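Local coordinates for GCN5-related N-acetyltransferase (Arthrobacter sp., PDB 2R1I), which probably transfers an acetyl group from acetyl-CoA to an amine substrate, as GNAT-family acetyltransferases do, at residues 93-99 and 129-135; 27-33 and 61-67. All blocks are in the same frame, centred on the assembly; numbering follows the deposited sequence.

Interaction 1 (93-99 and 129-135); sequences YPGPVAI and RGGALLE. With EDO (1,2-ethanediol), chain E.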
loop_
_atom_site.group_PDB
_atom_site.type_symbol
_atom_site.label_atom_id
_atom_site.label_comp_id
_atom_site.label_asym_id
_atom_site.label_seq_id
_atom_site.Cartn_x
_atom_site.Cartn_y
_atom_site.Cartn_z
ATOM N N TYR A 93 8.448 -4.665 10.036
ATOM C CA TYR A 93 8.465 -6.091 9.706
ATOM C C TYR A 93 9.815 -6.403 9.051
ATOM O O TYR A 93 10.380 -5.556 8.340
ATOM C CB TYR A 93 7.384 -6.432 8.682
ATOM C CG TYR A 93 5.959 -6.307 9.169
ATOM C CD1 TYR A 93 5.248 -5.108 9.025
ATOM C CD2 TYR A 93 5.305 -7.425 9.715
ATOM C CE1 TYR A 93 3.953 -4.994 9.481
ATOM C CE2 TYR A 93 3.997 -7.338 10.148
ATOM C CZ TYR A 93 3.324 -6.117 10.047
ATOM O OH TYR A 93 2.017 -6.066 10.500
ATOM N N PRO A 94 10.333 -7.624 9.275
ATOM C CA PRO A 94 11.509 -8.053 8.551
ATOM C C PRO A 94 11.276 -8.386 7.129
ATOM O O PRO A 94 12.179 -8.222 6.328
ATOM C CB PRO A 94 11.958 -9.300 9.309
ATOM C CG PRO A 94 10.727 -9.824 9.962
ATOM C CD PRO A 94 9.898 -8.586 10.277
ATOM N N GLY A 95 10.081 -8.848 6.811
ATOM C CA GLY A 95 9.725 -9.129 5.427
ATOM C C GLY A 95 8.843 -8.069 4.793
ATOM O O GLY A 95 8.496 -7.096 5.440
ATOM N N PRO A 96 8.501 -8.267 3.531
ATOM C CA PRO A 96 7.684 -7.281 2.818
ATOM C C PRO A 96 6.229 -7.280 3.359
ATOM O O PRO A 96 5.760 -8.255 3.972
ATOM C CB PRO A 96 7.683 -7.788 1.377
ATOM C CG PRO A 96 7.825 -9.239 1.528
ATOM C CD PRO A 96 8.772 -9.441 2.693
ATOM N N VAL A 97 5.531 -6.178 3.090
ATOM C CA VAL A 97 4.101 -6.068 3.218
ATOM C C VAL A 97 3.561 -6.146 1.781
ATOM O O VAL A 97 4.109 -5.523 0.861
ATOM C CB VAL A 97 3.626 -4.791 3.904
ATOM C CG1 VAL A 97 2.081 -4.703 3.925
ATOM C CG2 VAL A 97 4.191 -4.762 5.357
ATOM N N ALA A 98 2.490 -6.951 1.608
ATOM C CA ALA A 98 1.896 -7.130 0.299
ATOM C C ALA A 98 0.532 -6.462 0.229
ATOM O O ALA A 98 -0.205 -6.416 1.230
ATOM C CB ALA A 98 1.775 -8.599 -0.022
ATOM N N ILE A 99 0.160 -5.991 -0.975
ATOM C CA ILE A 99 -1.198 -5.546 -1.282
ATOM C C ILE A 99 -1.742 -6.415 -2.399
ATOM O O ILE A 99 -1.041 -6.666 -3.413
ATOM C CB ILE A 99 -1.289 -4.033 -1.661
ATOM C CG1 ILE A 99 -0.728 -3.107 -0.551
ATOM C CG2 ILE A 99 -2.708 -3.581 -2.024
ATOM C CD1 ILE A 99 -0.408 -1.678 -1.076
ATOM N N ARG A 129 7.575 -15.304 0.399
ATOM C CA ARG A 129 8.456 -14.121 0.352
ATOM C C ARG A 129 8.842 -13.609 1.767
ATOM O O ARG A 129 9.503 -12.562 1.930
ATOM C CB ARG A 129 7.771 -12.998 -0.413
ATOM C CG ARG A 129 7.568 -13.200 -1.871
ATOM C CD ARG A 129 8.830 -12.949 -2.668
ATOM N NE ARG A 129 9.180 -11.530 -2.628
ATOM C CZ ARG A 129 8.804 -10.638 -3.537
ATOM N NH1 ARG A 129 8.040 -11.024 -4.532
ATOM N NH2 ARG A 129 9.137 -9.368 -3.368
ATOM N N GLY A 130 8.363 -14.276 2.788
ATOM C CA GLY A 130 8.619 -13.887 4.151
ATOM C C GLY A 130 7.686 -12.784 4.622
ATOM O O GLY A 130 7.962 -12.149 5.611
ATOM N N GLY A 131 6.569 -12.582 3.913
ATOM C CA GLY A 131 5.539 -11.638 4.335
ATOM C C GLY A 131 4.522 -12.209 5.311
ATOM O O GLY A 131 4.174 -13.421 5.293
ATOM N N ALA A 132 4.100 -11.349 6.225
ATOM C CA ALA A 132 3.166 -11.685 7.286
ATOM C C ALA A 132 1.900 -10.830 7.241
ATOM O O ALA A 132 1.089 -10.916 8.127
ATOM C CB ALA A 132 3.853 -11.551 8.672
ATOM N N LEU A 133 1.742 -10.023 6.183
ATOM C CA LEU A 133 0.587 -9.160 6.077
ATOM C C LEU A 133 0.225 -8.947 4.619
ATOM O O LEU A 133 1.097 -8.604 3.775
ATOM C CB LEU A 133 0.858 -7.815 6.709
ATOM C CG LEU A 133 -0.278 -6.811 6.888
ATOM C CD1 LEU A 133 -1.289 -7.411 7.816
ATOM C CD2 LEU A 133 0.269 -5.496 7.433
ATOM N N LEU A 134 -1.065 -9.195 4.349
ATOM C CA LEU A 134 -1.684 -8.886 3.042
ATOM C C LEU A 134 -2.817 -7.878 3.217
ATOM O O LEU A 134 -3.744 -8.104 4.050
ATOM C CB LEU A 134 -2.196 -10.171 2.403
ATOM C CG LEU A 134 -2.814 -10.059 0.995
ATOM C CD1 LEU A 134 -1.831 -9.423 0.026
ATOM C CD2 LEU A 134 -3.287 -11.494 0.542
ATOM N N GLU A 135 -2.749 -6.784 2.464
ATOM C CA GLU A 135 -3.684 -5.674 2.581
ATOM C C GLU A 135 -4.529 -5.552 1.325
ATOM O O GLU A 135 -4.108 -5.993 0.239
ATOM C CB GLU A 135 -2.956 -4.347 2.804
ATOM C CG GLU A 135 -2.009 -4.337 3.981
ATOM C CD GLU A 135 -1.175 -3.065 4.094
ATOM O OE1 GLU A 135 -0.694 -2.527 3.058
ATOM O OE2 GLU A 135 -0.959 -2.666 5.241
HETATM C C1 EDO E . 12.058 -11.957 6.036
HETATM O O1 EDO E . 11.053 -12.376 6.989
HETATM C C2 EDO E . 11.539 -12.250 4.625
HETATM O O2 EDO E . 12.271 -11.628 3.559
HETATM O O HOH W 1 7.558 -9.951 8.006
HETATM O O HOH W 2 5.415 -8.835 6.686
#
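Ala98 and Ile99 pair in parallel with Leu134 and Glu135, and this end of the contact is the tight one. Ala98 N donates to Leu133 O at 3.1 Å with an N-H...O angle of 170°. Glu135 N reaches Ala98 O at 2.9 Å, a less straight bond. The axes of 97-99 and 133-135 approach to 4.6 Å. On one face of the sheet Leu134 CD1 meets Ala98 CB at 3.7 Å. On the other, Glu135 has CG anti to the carbonyl carbon (chi1 -55°) and an extended chain beyond it, a shape that carries its side chain obliquely across those of Val97 and Ile99, with OE1 3.6 Å from Val97 CG1. This buried carboxylate is paid for by a salt bridge from OE1 to Arg88 and a hydrogen bond between OE2 and Tyr167 OH of the second subunit. Farther back, Leu133 CD2 comes within 3.6 Å of Tyr93 OH, the two side chains crossing at about a right angle.

Toward the loops direct N-H...O bonds give way to water bridges, though Pro96 CD still packs 3.3 Å from Arg129 O. One water links Gly95 N to Gly130 O, another Pro96 O to Ala132 N, and an ethanediol bonds weakly to the carbonyls of Arg129 and Gly130. Gly130, at positive phi, closes helix 109-128 with a Schellman motif. Adjacent parallel strands joined through that helix form a beta-alpha-beta crossover, part of the GNAT fold.

Interaction 2 (27-33 and 61-67); sequences RATPADA and LSHLLAG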
loop_
_atom_site.group_PDB
_atom_site.type_symbol
_atom_site.label_atom_id
_atom_site.label_comp_id
_atom_site.label_asym_id
_atom_site.label_seq_id
_atom_site.Cartn_x
_atom_site.Cartn_y
_atom_site.Cartn_z
ATOM N N ARG A 27 2.106 -18.333 -11.839
ATOM C CA ARG A 27 2.702 -17.007 -11.927
ATOM C C ARG A 27 2.942 -16.648 -13.378
ATOM O O ARG A 27 3.579 -17.422 -14.123
ATOM C CB ARG A 27 4.006 -16.976 -11.142
ATOM C CG ARG A 27 4.644 -15.596 -11.159
ATOM C CD ARG A 27 5.690 -15.447 -10.159
ATOM N NE ARG A 27 6.345 -14.173 -10.338
ATOM C CZ ARG A 27 7.452 -13.804 -9.718
ATOM N NH1 ARG A 27 8.031 -14.608 -8.857
ATOM N NH2 ARG A 27 7.955 -12.620 -9.951
ATOM N N ALA A 28 2.459 -15.462 -13.771
ATOM C CA ALA A 28 2.733 -14.859 -15.076
ATOM C C ALA A 28 4.233 -14.531 -15.216
ATOM O O ALA A 28 4.832 -13.949 -14.311
ATOM C CB ALA A 28 1.937 -13.557 -15.247
ATOM N N THR A 29 4.799 -14.925 -16.340
ATOM C CA THR A 29 6.205 -14.662 -16.709
ATOM C C THR A 29 6.233 -13.485 -17.688
ATOM O O THR A 29 5.182 -13.062 -18.205
ATOM C CB THR A 29 6.806 -15.874 -17.432
ATOM O OG1 THR A 29 6.213 -15.994 -18.735
ATOM C CG2 THR A 29 6.616 -17.127 -16.639
ATOM N N PRO A 30 7.448 -12.963 -17.986
ATOM C CA PRO A 30 7.499 -11.923 -18.991
ATOM C C PRO A 30 6.833 -12.295 -20.329
ATOM O O PRO A 30 6.295 -11.424 -21.016
ATOM C CB PRO A 30 9.011 -11.672 -19.130
ATOM C CG PRO A 30 9.545 -11.926 -17.762
ATOM C CD PRO A 30 8.774 -13.198 -17.372
ATOM N N ALA A 31 6.823 -13.576 -20.688
ATOM C CA ALA A 31 6.208 -14.005 -21.965
ATOM C C ALA A 31 4.693 -13.820 -21.957
ATOM O O ALA A 31 4.031 -13.842 -22.995
ATOM C CB ALA A 31 6.562 -15.477 -22.264
ATOM N N ASP A 32 4.149 -13.651 -20.759
ATOM C CA ASP A 32 2.718 -13.417 -20.591
ATOM C C ASP A 32 2.322 -11.950 -20.622
ATOM O O ASP A 32 1.148 -11.644 -20.378
ATOM C CB ASP A 32 2.223 -14.034 -19.281
ATOM C CG ASP A 32 2.350 -15.547 -19.239
ATOM O OD1 ASP A 32 1.820 -16.200 -20.187
ATOM O OD2 ASP A 32 2.926 -16.052 -18.241
ATOM N N ALA A 33 3.256 -11.035 -20.892
ATOM C CA ALA A 33 2.920 -9.592 -20.841
ATOM C C ALA A 33 1.708 -9.204 -21.707
ATOM O O ALA A 33 0.807 -8.453 -21.236
ATOM C CB ALA A 33 4.138 -8.678 -21.108
ATOM N N LEU A 61 4.190 -4.128 -18.334
ATOM C CA LEU A 61 4.227 -5.476 -17.791
ATOM C C LEU A 61 5.494 -6.268 -18.174
ATOM O O LEU A 61 5.924 -7.106 -17.408
ATOM C CB LEU A 61 2.989 -6.240 -18.224
ATOM C CG LEU A 61 1.734 -5.855 -17.443
ATOM C CD1 LEU A 61 0.586 -6.224 -18.321
ATOM C CD2 LEU A 61 1.666 -6.485 -16.037
ATOM N N SER A 62 6.079 -5.981 -19.331
ATOM C CA SER A 62 7.333 -6.617 -19.737
ATOM C C SER A 62 8.440 -6.204 -18.791
ATOM O O SER A 62 9.458 -6.905 -18.662
ATOM C CB SER A 62 7.693 -6.249 -21.172
ATOM O OG SER A 62 6.855 -6.942 -22.057
ATOM N N HIS A 63 8.244 -5.059 -18.144
ATOM C CA HIS A 63 9.111 -4.647 -17.054
ATOM C C HIS A 63 8.761 -5.336 -15.741
ATOM O O HIS A 63 9.561 -6.056 -15.175
ATOM C CB HIS A 63 9.091 -3.130 -16.856
ATOM C CG HIS A 63 10.237 -2.652 -16.037
ATOM N ND1 HIS A 63 10.104 -2.104 -14.775
ATOM C CD2 HIS A 63 11.562 -2.714 -16.289
ATOM C CE1 HIS A 63 11.308 -1.812 -14.308
ATOM N NE2 HIS A 63 12.209 -2.208 -15.190
ATOM N N LEU A 64 7.542 -5.118 -15.265
ATOM C CA LEU A 64 7.117 -5.605 -13.961
ATOM C C LEU A 64 7.231 -7.120 -13.807
ATOM O O LEU A 64 7.662 -7.605 -12.739
ATOM C CB LEU A 64 5.691 -5.113 -13.687
ATOM C CG LEU A 64 5.531 -3.628 -13.563
ATOM C CD1 LEU A 64 4.052 -3.247 -13.384
ATOM C CD2 LEU A 64 6.398 -3.075 -12.447
ATOM N N LEU A 65 6.801 -7.858 -14.829
ATOM C CA LEU A 65 6.796 -9.316 -14.769
ATOM C C LEU A 65 8.238 -9.914 -14.740
ATOM O O LEU A 65 8.416 -11.068 -14.366
ATOM C CB LEU A 65 5.991 -9.878 -15.946
ATOM C CG LEU A 65 4.502 -9.559 -15.976
ATOM C CD1 LEU A 65 3.787 -10.165 -17.178
ATOM C CD2 LEU A 65 3.848 -10.031 -14.653
ATOM N N ALA A 66 9.232 -9.116 -15.152
ATOM C CA ALA A 66 10.641 -9.460 -15.071
ATOM C C ALA A 66 11.209 -9.319 -13.663
ATOM O O ALA A 66 12.270 -9.867 -13.367
ATOM C CB ALA A 66 11.468 -8.562 -16.003
ATOM N N GLY A 67 10.519 -8.579 -12.800
ATOM C CA GLY A 67 10.912 -8.391 -11.396
ATOM C C GLY A 67 10.014 -9.102 -10.397
ATOM O O GLY A 67 9.207 -9.978 -10.753
HETATM O O HOH W 3 7.351 -13.301 -13.478
#
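Arg27 opens the contact by stretching toward Gly67: with CG anti to the backbone N (chi1 -178°) and the chain extended to NE, NH2 comes 3.0 Å from Gly67 O. The oxygen lies at the guanidinium edge, but the angle is too poor for a hydrogen bond; a firmer partner of Arg27 is Glu68, in a salt bridge. Ala28 turns its methyl toward Leu65, CB to CD2 at 4.1 Å, and its carbonyl lies within hydrogen-bonding distance of a water that also approaches Leu65 O. At Thr29 the backbone oxygen meets Leu65 CD1 at 3.4 Å. Thr29 N donates to the anti lone pair of Asp32 OD2 at 2.9 Å, nearly straight at 167°, which pins the start of the 3-10 turn 30-32; OD2 also forms a salt bridge with Arg26. Pro30 sets CG against the turn 64-67, 3.8 Å from Ala66 CA. Ala33 then faces the helix: its CB sits 3.9 Å from Leu61 CB and 3.4 Å from Ser62 OG, which is hydrogen-bonded to Ala58 O.

With no direct hydrogen bond between the segments, cohesion rests chiefly on apolar contact around the buried Leu65, while Thr29 N turns to Asp32, Arg27 to Glu68 and Ser62 to Ala58.

Overall arrangement
From the N terminus, the chain leaves strand 26-27, runs through helices 33-47 and 54-64, and returns to its starting point at interaction 2, closing a largely helical loop of 27 intervening residues. It then re-enters the sheet through strands 70-75 and 81-88 before interaction 1 closes a second loop, 29 residues long and mostly helix 109-128. The loops are in series, neither nested nor crossed. Their centres are 21 Å apart and their nearest atoms about 6 Å. Interaction 2 ties the helical pair to the 26-27 edge of the sheet; interaction 1 joins strand 97-104 to 133-139, the last strand of the sheet in this chain, where the second subunit carries it on. Both touch that subunit.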